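Local coordinates for transcription antitermination protein NusB (Thermotoga maritima, PDB 1TZT), which probably acts in transcription antitermination, binding the boxA RNA sequence of ribosomal RNA operons and supporting transcription of their genes, at residues R67-W72 with N124-R129. Sequence-based numbering, arbitrary orientation.
Sequences RYLEKW and NGILDR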
ATOM      1  N   ARG A  67      -1.241 -14.770   5.706  1.00 27.85           N
ATOM      2  CA  ARG A  67      -0.658 -15.416   6.874  1.00 29.12           C
ATOM      3  C   ARG A  67      -1.054 -14.774   8.206  1.00 27.10           C
ATOM      4  O   ARG A  67      -1.030 -15.430   9.246  1.00 25.75           O
ATOM      5  CB  ARG A  67       0.865 -15.403   6.745  1.00 32.35           C
ATOM      6  CG  ARG A  67       1.569 -16.432   7.582  1.00 35.70           C
ATOM      7  CD  ARG A  67       2.792 -17.037   6.912  1.00 37.70           C
ATOM      8  NE  ARG A  67       3.995 -16.221   7.082  1.00 39.81           N
ATOM      9  CZ  ARG A  67       4.671 -16.087   8.224  1.00 41.46           C
ATOM     10  NH1 ARG A  67       5.751 -15.330   8.254  1.00 41.87           N
ATOM     11  NH2 ARG A  67       4.275 -16.688   9.339  1.00 42.46           N
ATOM     12  N   TYR A  68      -1.389 -13.487   8.178  1.00 24.29           N
ATOM     13  CA  TYR A  68      -1.728 -12.741   9.396  1.00 25.33           C
ATOM     14  C   TYR A  68      -3.212 -12.387   9.523  1.00 25.08           C
ATOM     15  O   TYR A  68      -3.606 -11.730  10.475  1.00 24.43           O
ATOM     16  CB  TYR A  68      -0.874 -11.467   9.492  1.00 24.99           C
ATOM     17  CG  TYR A  68       0.590 -11.768   9.690  1.00 25.47           C
ATOM     18  CD1 TYR A  68       1.410 -12.080   8.613  1.00 25.63           C
ATOM     19  CD2 TYR A  68       1.149 -11.767  10.956  1.00 25.04           C
ATOM     20  CE1 TYR A  68       2.754 -12.387   8.794  1.00 26.70           C
ATOM     21  CE2 TYR A  68       2.488 -12.056  11.148  1.00 26.99           C
ATOM     22  CZ  TYR A  68       3.288 -12.366  10.065  1.00 26.23           C
ATOM     23  OH  TYR A  68       4.615 -12.666  10.257  1.00 26.10           O
ATOM     24  N   LEU A  69      -4.028 -12.822   8.573  1.00 24.88           N
ATOM     25  CA  LEU A  69      -5.463 -12.633   8.661  1.00 25.44           C
ATOM     26  C   LEU A  69      -6.041 -13.668   9.612  1.00 27.30           C
ATOM     27  O   LEU A  69      -5.858 -14.863   9.420  1.00 28.83           O
ATOM     28  CB  LEU A  69      -6.106 -12.738   7.275  1.00 23.63           C
ATOM     29  CG  LEU A  69      -5.677 -11.619   6.310  1.00 22.37           C
ATOM     30  CD1 LEU A  69      -6.300 -11.806   4.948  1.00 21.33           C
ATOM     31  CD2 LEU A  69      -6.074 -10.276   6.851  1.00 20.77           C
ATOM     32  N   GLU A  70      -6.714 -13.197  10.651  1.00 29.02           N
ATOM     33  CA  GLU A  70      -7.279 -14.079  11.663  1.00 30.84           C
ATOM     34  C   GLU A  70      -8.796 -14.254  11.525  1.00 29.02           C
ATOM     35  O   GLU A  70      -9.390 -15.025  12.277  1.00 28.90           O
ATOM     36  CB  GLU A  70      -6.899 -13.594  13.070  1.00 33.39           C
ATOM     37  CG  GLU A  70      -7.415 -12.216  13.466  1.00 35.93           C
ATOM     38  CD  GLU A  70      -6.433 -11.430  14.337  1.00 37.48           C
ATOM     39  OE1 GLU A  70      -6.418 -10.182  14.239  1.00 38.35           O
ATOM     40  OE2 GLU A  70      -5.678 -12.048  15.127  1.00 39.15           O
ATOM     41  N   LYS A  71      -9.408 -13.574  10.552  1.00 27.24           N
ATOM     42  CA  LYS A  71     -10.851 -13.646  10.351  1.00 26.01           C
ATOM     43  C   LYS A  71     -11.211 -14.007   8.914  1.00 25.16           C
ATOM     44  O   LYS A  71     -11.104 -15.159   8.497  1.00 24.17           O
ATOM     45  CB  LYS A  71     -11.666 -12.462  10.842  1.00 34.72           C
ATOM     46  CG  LYS A  71     -13.258 -12.541  11.270  1.00 27.14           C
ATOM     47  N   TRP A  72     -11.644 -13.008   8.161  1.00 24.02           N
ATOM     48  CA  TRP A  72     -11.973 -13.196   6.762  1.00 24.82           C
ATOM     49  C   TRP A  72     -10.691 -13.304   5.967  1.00 25.11           C
ATOM     50  O   TRP A  72      -9.669 -12.718   6.343  1.00 25.07           O
ATOM     51  CB  TRP A  72     -12.832 -12.035   6.246  1.00 25.95           C
ATOM     52  CG  TRP A  72     -14.187 -12.005   6.861  1.00 25.93           C
ATOM     53  CD1 TRP A  72     -14.683 -11.063   7.713  1.00 26.93           C
ATOM     54  CD2 TRP A  72     -15.225 -12.963   6.674  1.00 26.26           C
ATOM     55  NE1 TRP A  72     -15.973 -11.381   8.071  1.00 27.37           N
ATOM     56  CE2 TRP A  72     -16.330 -12.546   7.447  1.00 26.86           C
ATOM     57  CE3 TRP A  72     -15.336 -14.146   5.930  1.00 28.03           C
ATOM     58  CZ2 TRP A  72     -17.526 -13.261   7.496  1.00 26.41           C
ATOM     59  CZ3 TRP A  72     -16.530 -14.861   5.983  1.00 27.77           C
ATOM     60  CH2 TRP A  72     -17.606 -14.411   6.766  1.00 27.12           C
ATOM     61  N   ASN A 124      -4.280  -1.507  11.236  1.00 16.82           N
ATOM     62  CA  ASN A 124      -3.252  -1.238  12.251  1.00 16.99           C
ATOM     63  C   ASN A 124      -2.783  -2.547  12.871  1.00 16.78           C
ATOM     64  O   ASN A 124      -1.597  -2.805  12.973  1.00 17.27           O
ATOM     65  CB  ASN A 124      -3.810  -0.311  13.336  1.00 16.54           C
ATOM     66  CG  ASN A 124      -2.736   0.220  14.305  1.00 19.57           C
ATOM     67  OD1 ASN A 124      -1.554  -0.149  14.241  1.00 19.88           O
ATOM     68  ND2 ASN A 124      -3.170   1.102  15.229  1.00 18.24           N
ATOM     69  N   GLY A 125      -3.742  -3.381  13.268  1.00 16.83           N
ATOM     70  CA  GLY A 125      -3.423  -4.643  13.920  1.00 16.71           C
ATOM     71  C   GLY A 125      -2.606  -5.585  13.060  1.00 17.38           C
ATOM     72  O   GLY A 125      -1.626  -6.177  13.526  1.00 16.66           O
ATOM     73  N   ILE A 126      -3.016  -5.729  11.800  1.00 17.14           N
ATOM     74  CA  ILE A 126      -2.333  -6.609  10.860  1.00 18.68           C
ATOM     75  C   ILE A 126      -0.938  -6.088  10.533  1.00 16.87           C
ATOM     76  O   ILE A 126       0.024  -6.830  10.550  1.00 15.25           O
ATOM     77  CB  ILE A 126      -3.163  -6.771   9.567  1.00 18.05           C
ATOM     78  CG1 ILE A 126      -4.485  -7.463   9.907  1.00 19.17           C
ATOM     79  CG2 ILE A 126      -2.393  -7.557   8.515  1.00 19.05           C
ATOM     80  CD1 ILE A 126      -5.540  -7.333   8.873  1.00 20.74           C
ATOM     81  N   LEU A 127      -0.833  -4.805  10.223  1.00 15.45           N
ATOM     82  CA  LEU A 127       0.451  -4.253   9.866  1.00 14.60           C
ATOM     83  C   LEU A 127       1.444  -4.252  11.022  1.00 14.25           C
ATOM     84  O   LEU A 127       2.633  -4.405  10.794  1.00 17.18           O
ATOM     85  CB  LEU A 127       0.269  -2.847   9.303  1.00 14.47           C
ATOM     86  CG  LEU A 127      -0.427  -2.765   7.958  1.00 13.33           C
ATOM     87  CD1 LEU A 127      -0.670  -1.331   7.556  1.00 15.11           C
ATOM     88  CD2 LEU A 127       0.345  -3.487   6.853  1.00 14.22           C
ATOM     89  N   ASP A 128       0.965  -4.073  12.261  1.00 15.33           N
ATOM     90  CA  ASP A 128       1.836  -4.153  13.427  1.00 18.17           C
ATOM     91  C   ASP A 128       2.528  -5.499  13.462  1.00 17.83           C
ATOM     92  O   ASP A 128       3.737  -5.565  13.669  1.00 18.16           O
ATOM     93  CB  ASP A 128       1.049  -3.975  14.712  1.00 20.75           C
ATOM     94  CG  ASP A 128       0.842  -2.520  15.076  1.00 22.29           C
ATOM     95  OD1 ASP A 128       0.164  -2.256  16.091  1.00 24.46           O
ATOM     96  OD2 ASP A 128       1.318  -1.573  14.423  1.00 20.87           O
ATOM     97  N   ARG A 129       1.753  -6.562  13.258  1.00 17.34           N
ATOM     98  CA  ARG A 129       2.291  -7.909  13.260  1.00 18.66           C
ATOM     99  C   ARG A 129       3.205  -8.191  12.076  1.00 17.85           C
ATOM    100  O   ARG A 129       4.270  -8.751  12.254  1.00 20.12           O
ATOM    101  CB  ARG A 129       1.171  -8.941  13.300  1.00 20.22           C
ATOM    102  CG  ARG A 129       0.563  -9.087  14.676  1.00 21.28           C
ATOM    103  CD  ARG A 129      -0.477 -10.181  14.753  1.00 23.29           C
ATOM    104  NE  ARG A 129      -1.634  -9.838  13.941  1.00 26.46           N
ATOM    105  CZ  ARG A 129      -2.355 -10.692  13.214  1.00 27.48           C
ATOM    106  NH1 ARG A 129      -3.382 -10.229  12.527  1.00 29.16           N
ATOM    107  NH2 ARG A 129      -2.071 -11.996  13.165  1.00 29.06           N
TER
HETATM  108  O   HOH W   1      -4.593  -7.950  14.013  1.00 36.23           O
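Arg129 reaches from helix 119-134 to the backbone of Tyr68, tying the loop that follows helix 58-66 to a late helix of the all-helical NusB fold. Its NH1 donates to Tyr68 O at 2.6 Å, in the carbonyl plane, but the bond is bent (132° at the hydrogen), and the oxygen lies 29° out of the guanidinium plane. Arginine suits the place because its long chain, turned at chi3 (-66°), brings a flat group with several N-H donors to a loop carbonyl.

The same guanidinium is flanked on both faces. Tyr68 CB lies over one; over the opposite face comes the carboxylate of Glu70, which supplies the opposite charge, nearly parallel and with OE2 above the plane. Glu70 OE1 and Arg129 NH1, 3.5 Å apart, form a salt bridge by charge alone, since no N-H points at the oxygen.

Apolar contacts lie beside the polar ones. Arg129 CB approaches the Tyr68 ring obliquely, 3.7 Å from CD2; tyrosine joins this buried apolar ring to a hydroxyl that bonds Glu133 and His134. Leucine and isoleucine offer branched methyl ends: Leu69 CD2 meets Ile126 CD1 at 3.6 Å. Ile126 also packs on Leu85 of helix 79-94, and Leu69 on Leu74 and Leu77. A water completes the polar side, donating to Glu70 OE1 at 2.9 Å and accepting from Arg129 NH1 at 3.0 Å.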